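Local structure of YHR177W (Saccharomyces cerevisiae, 4M8B) at residues E16-L21 / R158-P163; V26-L31 / H166-S171; E85-G90 / K112-G117. The protein probably regulates transcription by binding DNA through its WOPR domain, which lies in the piece of the longer protein held in this chain. One frame throughout, in Å; residues are numbered along the deposited sequence.

Contact 1. Residues E16-L21 / R158-P163; sequences EQDLAL and RPSENP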
# COMPACT_ATOMS: atom_id res chain seq x y z
N GLU C 16 1.40 -4.07 11.74
CA GLU C 16 0.33 -3.17 12.17
C GLU C 16 0.85 -1.92 12.88
O GLU C 16 0.17 -0.89 12.91
CB GLU C 16 -0.69 -3.91 13.05
CG GLU C 16 -1.34 -5.11 12.37
CD GLU C 16 -2.43 -5.75 13.21
OE1 GLU C 16 -3.03 -5.05 14.06
OE2 GLU C 16 -2.69 -6.95 13.02
N GLN C 17 2.04 -2.01 13.46
CA GLN C 17 2.63 -0.86 14.13
C GLN C 17 3.01 0.21 13.11
O GLN C 17 2.84 1.40 13.36
CB GLN C 17 3.84 -1.27 14.97
CG GLN C 17 4.43 -0.14 15.80
CD GLN C 17 3.39 0.53 16.69
OE1 GLN C 17 2.35 -0.05 17.00
NE2 GLN C 17 3.68 1.76 17.11
N ASP C 18 3.51 -0.23 11.96
CA ASP C 18 3.80 0.67 10.86
C ASP C 18 2.53 1.34 10.34
O ASP C 18 2.49 2.55 10.12
CB ASP C 18 4.53 -0.06 9.74
CG ASP C 18 5.97 -0.40 10.09
OD1 ASP C 18 6.60 0.38 10.84
OD2 ASP C 18 6.48 -1.44 9.62
N LEU C 19 1.48 0.54 10.16
CA LEU C 19 0.18 1.05 9.71
C LEU C 19 -0.39 2.08 10.67
O LEU C 19 -0.89 3.12 10.25
CB LEU C 19 -0.83 -0.09 9.58
CG LEU C 19 -0.82 -0.94 8.32
CD1 LEU C 19 -1.79 -2.11 8.47
CD2 LEU C 19 -1.20 -0.09 7.12
N ALA C 20 -0.31 1.78 11.96
CA ALA C 20 -0.93 2.61 12.99
C ALA C 20 -0.34 4.01 13.00
O ALA C 20 -1.06 5.00 13.16
CB ALA C 20 -0.79 1.96 14.34
N LEU C 21 0.97 4.09 12.84
CA LEU C 21 1.67 5.37 12.82
C LEU C 21 1.24 6.23 11.63
O LEU C 21 0.98 7.43 11.79
CB LEU C 21 3.18 5.16 12.83
CG LEU C 21 3.74 4.56 14.13
CD1 LEU C 21 5.16 4.05 13.95
CD2 LEU C 21 3.68 5.59 15.24
N ARG C 158 11.00 1.81 7.66
CA ARG C 158 9.71 1.58 8.28
C ARG C 158 9.35 2.78 9.15
O ARG C 158 10.23 3.36 9.78
CB ARG C 158 9.74 0.31 9.13
CG ARG C 158 10.15 -0.94 8.37
CD ARG C 158 10.24 -2.13 9.30
NE ARG C 158 9.08 -2.21 10.18
CZ ARG C 158 8.97 -3.05 11.20
NH1 ARG C 158 9.96 -3.89 11.48
NH2 ARG C 158 7.88 -3.05 11.95
N PRO C 159 8.07 3.16 9.16
CA PRO C 159 7.61 4.26 10.03
C PRO C 159 7.99 4.02 11.49
O PRO C 159 8.39 4.95 12.18
CB PRO C 159 6.09 4.23 9.85
CG PRO C 159 5.89 3.66 8.48
CD PRO C 159 6.99 2.65 8.30
N SER C 160 7.86 2.77 11.95
CA SER C 160 8.14 2.43 13.35
C SER C 160 9.62 2.51 13.71
O SER C 160 9.98 2.45 14.89
CB SER C 160 7.58 1.05 13.69
OG SER C 160 8.16 0.05 12.87
N GLU C 161 10.48 2.65 12.71
CA GLU C 161 11.91 2.82 12.93
C GLU C 161 12.36 4.18 12.40
O GLU C 161 13.53 4.39 12.11
CB GLU C 161 12.70 1.70 12.26
CG GLU C 161 12.33 0.31 12.74
CD GLU C 161 13.09 -0.79 12.02
OE1 GLU C 161 13.98 -0.46 11.20
OE2 GLU C 161 12.81 -1.98 12.28
N ASN C 162 11.40 5.10 12.29
CA ASN C 162 11.65 6.43 11.75
C ASN C 162 11.17 7.48 12.75
O ASN C 162 9.97 7.66 12.94
CB ASN C 162 10.93 6.59 10.41
CG ASN C 162 11.28 7.90 9.70
OD1 ASN C 162 11.64 8.90 10.33
ND2 ASN C 162 11.15 7.90 8.38
N PRO C 163 12.13 8.17 13.39
CA PRO C 163 11.87 9.21 14.39
C PRO C 163 10.78 10.20 13.98
O PRO C 163 10.11 10.75 14.85
CB PRO C 163 13.22 9.92 14.52
CG PRO C 163 14.20 9.18 13.61
CD PRO C 163 13.57 7.88 13.26
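Arg158 meets Asp18 in the first turn of helix 16-28, where a salt-bridge network joins the helix to a 3-10 turn of the loop before helix 172-179. NE of Arg158 donates to OD2 of Asp18 at 2.8 Å, meeting the syn lone pair of that oxygen. The carboxylate and guanidinium planes stand 90° apart, so the usual flat two-pronged pairing is absent, and NH2 adds only a weak bond to the same oxygen. That oxygen also accepts from Asp14 N, while Arg158 NH2 pairs with Asp15, so two carboxylates, one just before the helix and one in its first turn, face the arginine. Pro159 follows, its CD 3.4 Å from Asp18 OD1 and its CB 4.2 Å from Leu21 CD1. Ser160 grips the other oxygen twice: its N reaches Asp18 OD1 at 2.9 Å nearly along the C-O axis, and its OG at 2.6 Å from the syn side, tilted out of the carboxylate plane. The hydroxyl can join the amide because chi1 of 60° sets it between the backbone N and the carbonyl carbon. Glu161 extends the network by charge alone, its OE2 well out of the guanidinium plane of Arg158. Beside the polar cluster, Leu21 CD1 packs 3.4 Å from Ser160 CA.

Contact 2. Residues V26-L31 / H166-S171; sequences VFNGNL and HKFRPS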
# COMPACT_ATOMS: atom_id res chain seq x y z
N VAL C 26 -2.17 10.68 9.75
CA VAL C 26 -3.20 11.22 8.86
C VAL C 26 -4.35 11.82 9.66
O VAL C 26 -4.87 12.88 9.31
CB VAL C 26 -3.73 10.14 7.89
CG1 VAL C 26 -4.95 10.65 7.16
CG2 VAL C 26 -2.65 9.73 6.91
N PHE C 27 -4.75 11.14 10.72
CA PHE C 27 -5.82 11.62 11.60
C PHE C 27 -5.45 12.97 12.23
O PHE C 27 -6.30 13.84 12.40
CB PHE C 27 -6.13 10.60 12.70
CG PHE C 27 -6.67 9.29 12.19
CD1 PHE C 27 -7.13 9.16 10.88
CD2 PHE C 27 -6.72 8.18 13.02
CE1 PHE C 27 -7.63 7.95 10.42
CE2 PHE C 27 -7.21 6.97 12.56
CZ PHE C 27 -7.67 6.86 11.26
N ASN C 28 -4.17 13.12 12.59
CA ASN C 28 -3.68 14.36 13.19
C ASN C 28 -3.58 15.49 12.17
O ASN C 28 -3.71 16.67 12.52
CB ASN C 28 -2.32 14.13 13.86
CG ASN C 28 -2.42 13.22 15.09
OD1 ASN C 28 -3.49 12.73 15.43
ND2 ASN C 28 -1.29 13.00 15.75
N GLY C 29 -3.35 15.14 10.90
CA GLY C 29 -3.28 16.13 9.84
C GLY C 29 -1.87 16.42 9.34
O GLY C 29 -1.69 17.23 8.43
N ASN C 30 -0.88 15.77 9.94
CA ASN C 30 0.51 15.94 9.52
C ASN C 30 0.76 15.29 8.18
O ASN C 30 1.48 15.84 7.33
CB ASN C 30 1.45 15.34 10.56
CG ASN C 30 1.30 15.98 11.93
OD1 ASN C 30 0.26 15.82 12.59
ND2 ASN C 30 2.33 16.69 12.37
N LEU C 31 0.18 14.12 7.99
CA LEU C 31 0.31 13.37 6.75
C LEU C 31 -0.94 13.60 5.90
O LEU C 31 -2.06 13.32 6.34
CB LEU C 31 0.49 11.88 7.04
CG LEU C 31 1.62 11.57 8.02
CD1 LEU C 31 1.75 10.07 8.24
CD2 LEU C 31 2.92 12.16 7.51
N HIS C 166 7.38 9.16 15.33
CA HIS C 166 7.28 8.93 16.77
C HIS C 166 6.11 9.67 17.41
O HIS C 166 5.42 9.12 18.28
CB HIS C 166 8.59 9.30 17.47
CG HIS C 166 9.67 8.27 17.32
ND1 HIS C 166 10.99 8.52 17.63
CD2 HIS C 166 9.62 6.99 16.90
CE1 HIS C 166 11.71 7.44 17.40
NE2 HIS C 166 10.90 6.49 16.96
N LYS C 167 5.88 10.91 16.98
CA LYS C 167 4.78 11.72 17.49
C LYS C 167 3.42 11.23 17.00
O LYS C 167 2.39 11.76 17.40
CB LYS C 167 4.98 13.18 17.10
CG LYS C 167 5.19 13.38 15.61
CD LYS C 167 5.31 14.85 15.25
CE LYS C 167 5.71 15.03 13.80
NZ LYS C 167 7.03 14.39 13.52
N PHE C 168 3.43 10.21 16.15
CA PHE C 168 2.19 9.64 15.63
C PHE C 168 1.82 8.37 16.38
O PHE C 168 1.18 7.48 15.83
CB PHE C 168 2.32 9.36 14.13
CG PHE C 168 2.64 10.57 13.31
CD1 PHE C 168 2.01 11.78 13.57
CD2 PHE C 168 3.59 10.52 12.30
CE1 PHE C 168 2.31 12.91 12.82
CE2 PHE C 168 3.89 11.64 11.55
CZ PHE C 168 3.25 12.84 11.81
N ARG C 169 2.24 8.30 17.64
CA ARG C 169 1.91 7.19 18.52
C ARG C 169 0.41 6.94 18.48
O ARG C 169 -0.38 7.86 18.70
CB ARG C 169 2.36 7.49 19.95
CG ARG C 169 2.21 6.34 20.92
CD ARG C 169 2.10 6.86 22.35
NE ARG C 169 0.99 7.79 22.48
CZ ARG C 169 -0.26 7.43 22.75
NH1 ARG C 169 -0.56 6.15 22.93
NH2 ARG C 169 -1.21 8.35 22.84
N PRO C 170 0.01 5.69 18.18
CA PRO C 170 -1.38 5.29 17.90
C PRO C 170 -2.30 5.30 19.12
O PRO C 170 -1.91 4.79 20.17
CB PRO C 170 -1.23 3.85 17.39
CG PRO C 170 0.23 3.66 17.10
CD PRO C 170 0.94 4.56 18.06
N SER C 171 -3.50 5.86 18.98
CA SER C 171 -4.51 5.76 20.02
C SER C 171 -4.95 4.31 20.15
O SER C 171 -4.86 3.54 19.19
CB SER C 171 -5.72 6.63 19.68
OG SER C 171 -6.46 6.09 18.60
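Phe168 and Asn30 are brought together by matching first torsions: each has CG beside its own backbone N and anti to the carbonyl carbon, with chi1 at -59° in Phe168 and -60° in Asn30. The phenylalanine ring is thereby carried toward 26-31 although its CB starts out at an angle to that segment, and its far end arrives at the asparagine. There CZ of Phe168 lies 3.3 Å from CB of Asn30, and CE1 lies 3.4 Å from CG of Asn30. This CG sits at the ring edge, in the plane of the ring, while the amide is turned 69° against it; the asparagine meets the rim with CB and the amide carbon, and its amide is not stacked on the ring. Asn28 also approaches the edge, with ND2 4.1 Å from CD1 of Phe168, and its OD1 is bonded to Gln24 within the helix. On the CE2 side, Leu31 CD2 makes an apolar contact at 4.2 Å with Phe168 CE2.

The site is the C-terminal end of helix 16-28, where Gly29 is the first residue to leave helical angles, taking a positive phi. Across from it, segment 166-171 runs through the loop leading to helix 172-179, for which Ser171 is the N-cap. Pro170 in that loop packs on Gln17, Ala20 and Leu21 of helix 16-28.

No hydrogen bond crosses between the two segments, so the contact rests on van der Waals packing round the Phe168 ring. Within its own segment, Lys167 lays its CG over one face of that ring, 4.0 Å above the plane and offset toward the rim. Farther along that chain, CE comes within 4.0 Å of Asn30 ND2, while the ammonium NZ turns to Phe164, bonding its backbone O.

Contact 3. Residues E85-G90 / K112-G117; sequences EYNRLG and KYFYTG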
# COMPACT_ATOMS: atom_id res chain seq x y z
N GLU C 85 3.82 -6.55 -10.34
CA GLU C 85 3.80 -5.97 -11.67
C GLU C 85 4.44 -6.91 -12.68
O GLU C 85 5.47 -7.53 -12.39
CB GLU C 85 4.52 -4.62 -11.71
CG GLU C 85 4.34 -3.88 -13.03
CD GLU C 85 5.46 -2.91 -13.32
OE1 GLU C 85 6.45 -2.89 -12.56
OE2 GLU C 85 5.36 -2.17 -14.33
N TYR C 86 3.84 -7.02 -13.86
CA TYR C 86 4.37 -7.87 -14.92
C TYR C 86 4.31 -7.19 -16.29
O TYR C 86 3.37 -6.45 -16.58
CB TYR C 86 3.64 -9.21 -14.96
CG TYR C 86 2.18 -9.12 -15.37
CD1 TYR C 86 1.82 -9.11 -16.71
CD2 TYR C 86 1.17 -9.05 -14.42
CE1 TYR C 86 0.49 -9.03 -17.09
CE2 TYR C 86 -0.15 -8.97 -14.79
CZ TYR C 86 -0.49 -8.96 -16.13
OH TYR C 86 -1.81 -8.88 -16.50
N ASN C 87 5.31 -7.47 -17.12
CA ASN C 87 5.33 -6.99 -18.50
C ASN C 87 5.59 -8.13 -19.48
O ASN C 87 5.74 -9.28 -19.07
CB ASN C 87 6.40 -5.90 -18.68
CG ASN C 87 6.06 -4.62 -17.96
OD1 ASN C 87 4.90 -4.34 -17.68
ND2 ASN C 87 7.09 -3.83 -17.64
N ARG C 88 5.64 -7.81 -20.77
CA ARG C 88 5.95 -8.80 -21.79
C ARG C 88 7.36 -8.59 -22.33
O ARG C 88 7.91 -7.49 -22.25
CB ARG C 88 4.91 -8.75 -22.91
CG ARG C 88 4.47 -7.35 -23.30
CD ARG C 88 3.32 -7.39 -24.29
NE ARG C 88 3.69 -8.12 -25.50
CZ ARG C 88 2.84 -8.38 -26.49
NH1 ARG C 88 1.58 -7.99 -26.41
NH2 ARG C 88 3.26 -9.05 -27.56
N LEU C 89 7.94 -9.65 -22.89
CA LEU C 89 9.34 -9.63 -23.32
C LEU C 89 9.58 -8.81 -24.60
O LEU C 89 8.67 -8.15 -25.10
CB LEU C 89 9.86 -11.06 -23.50
CG LEU C 89 10.08 -11.90 -22.24
CD1 LEU C 89 11.06 -11.21 -21.30
CD2 LEU C 89 8.77 -12.20 -21.52
N GLY C 90 10.80 -8.87 -25.11
CA GLY C 90 11.18 -8.11 -26.29
C GLY C 90 10.79 -8.79 -27.60
O GLY C 90 9.62 -8.78 -27.98
N LYS C 112 4.27 -14.57 -23.65
CA LYS C 112 5.14 -14.73 -22.49
C LYS C 112 5.33 -13.42 -21.72
O LYS C 112 5.58 -12.37 -22.31
CB LYS C 112 6.51 -15.29 -22.91
CG LYS C 112 6.68 -16.78 -22.66
CD LYS C 112 8.15 -17.18 -22.74
CE LYS C 112 8.37 -18.60 -22.25
NZ LYS C 112 9.82 -18.93 -22.13
N TYR C 113 5.23 -13.50 -20.39
CA TYR C 113 5.37 -12.33 -19.53
C TYR C 113 6.44 -12.53 -18.45
O TYR C 113 6.98 -13.63 -18.29
CB TYR C 113 4.03 -11.98 -18.88
CG TYR C 113 2.94 -11.64 -19.87
CD1 TYR C 113 2.91 -10.41 -20.50
CD2 TYR C 113 1.92 -12.55 -20.16
CE1 TYR C 113 1.91 -10.09 -21.40
CE2 TYR C 113 0.92 -12.23 -21.05
CZ TYR C 113 0.92 -11.00 -21.67
OH TYR C 113 -0.08 -10.68 -22.57
N PHE C 114 6.74 -11.47 -17.71
CA PHE C 114 7.72 -11.54 -16.63
C PHE C 114 7.40 -10.56 -15.51
O PHE C 114 6.78 -9.53 -15.73
CB PHE C 114 9.14 -11.29 -17.16
CG PHE C 114 9.41 -9.86 -17.52
CD1 PHE C 114 8.84 -9.29 -18.65
CD2 PHE C 114 10.24 -9.08 -16.73
CE1 PHE C 114 9.10 -7.97 -18.98
CE2 PHE C 114 10.50 -7.76 -17.06
CZ PHE C 114 9.93 -7.20 -18.18
N TYR C 115 7.83 -10.90 -14.30
CA TYR C 115 7.65 -10.02 -13.15
C TYR C 115 8.80 -9.02 -13.04
O TYR C 115 9.97 -9.40 -13.11
CB TYR C 115 7.49 -10.84 -11.87
CG TYR C 115 6.22 -11.66 -11.84
CD1 TYR C 115 4.98 -11.05 -11.78
CD2 TYR C 115 6.26 -13.05 -11.88
CE1 TYR C 115 3.81 -11.79 -11.76
CE2 TYR C 115 5.10 -13.80 -11.85
CZ TYR C 115 3.88 -13.16 -11.79
OH TYR C 115 2.71 -13.89 -11.77
N THR C 116 8.45 -7.75 -12.88
CA THR C 116 9.43 -6.67 -12.90
C THR C 116 10.19 -6.54 -11.58
O THR C 116 11.34 -6.12 -11.55
CB THR C 116 8.77 -5.33 -13.24
OG1 THR C 116 7.87 -4.95 -12.19
CG2 THR C 116 8.00 -5.43 -14.55
N GLY C 117 9.53 -6.89 -10.48
CA GLY C 117 10.12 -6.75 -9.17
C GLY C 117 9.40 -5.70 -8.34
O GLY C 117 9.49 -5.70 -7.11
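Strands 85-88 and 113-116 pair antiparallel with a marked twist, their N-to-C directions 139° apart, and Asn87 and Phe114 form a hydrogen-bonded pair: Asn87 N to Phe114 O at 2.9 Å and Phe114 N to Asn87 O at 2.8 Å. The two belong to the antiparallel sheet of the WOPR domain, at the start of its longest strand, 113-128, whose residues Tyr113 and Tyr115 bond in turn to strand 105-106 and the adjoining Asn104. Non-hydrogen-bonded pairs, Tyr86 with Tyr115 and Arg88 with Tyr113, flank the central one and put four side chains on one face.

On that face Tyr86 and Tyr113 make a T-shaped stack, the edge of Tyr86 directed at the face of Tyr113, with centroids 5.6 Å apart and planes at 71°. The Tyr86 ring gets there with chi1 at 67°, which places CG between the backbone N and the carbonyl carbon. Arg88 contributes its aliphatic stem, CB lying 3.5 Å from Tyr113 CD1. Tyr115 CD1 packs 3.9 Å from Tyr86 CB, and its ring also meets Arg84 in a cation-pi contact and touches Phe106.

On the other face lie Asn87 and Phe114. The phenylalanine ring leans back over the neighbouring strand, so that the Asn87 backbone N lies over one ring face while Arg88 O comes to the edge. Leu89 CD1 adds an apolar contact 4.0 Å from Phe114 CD1.

At the far end, the pairing is extended by Thr116 N donating to Glu85 O at 3.0 Å. The threonine hydroxyl accepts from Leu118 N and donates to Glu85 OE1, modelled 2.5 Å from OG1 and met from above the carboxylate plane.

Contacts 1 and 2 are neighbours, with centres 10 Å apart; both set helix 16-28, or the turn just after it, against the loop that precedes helix 172-179. They touch directly, Leu21 CD2 lying 3.2 Å from Phe168 O, and their segments alternate along the chain. Contact 3 lies on the opposite side of the chain's centre, its centre 32 Å from that of contact 1 and 38 Å from that of contact 2, yet in sequence it is nested inside the loops both close. It is also nearest the DNA: its closest atom is about 6 Å from the nucleic acid, against about 11 Å for contact 1 and 15 Å for contact 2.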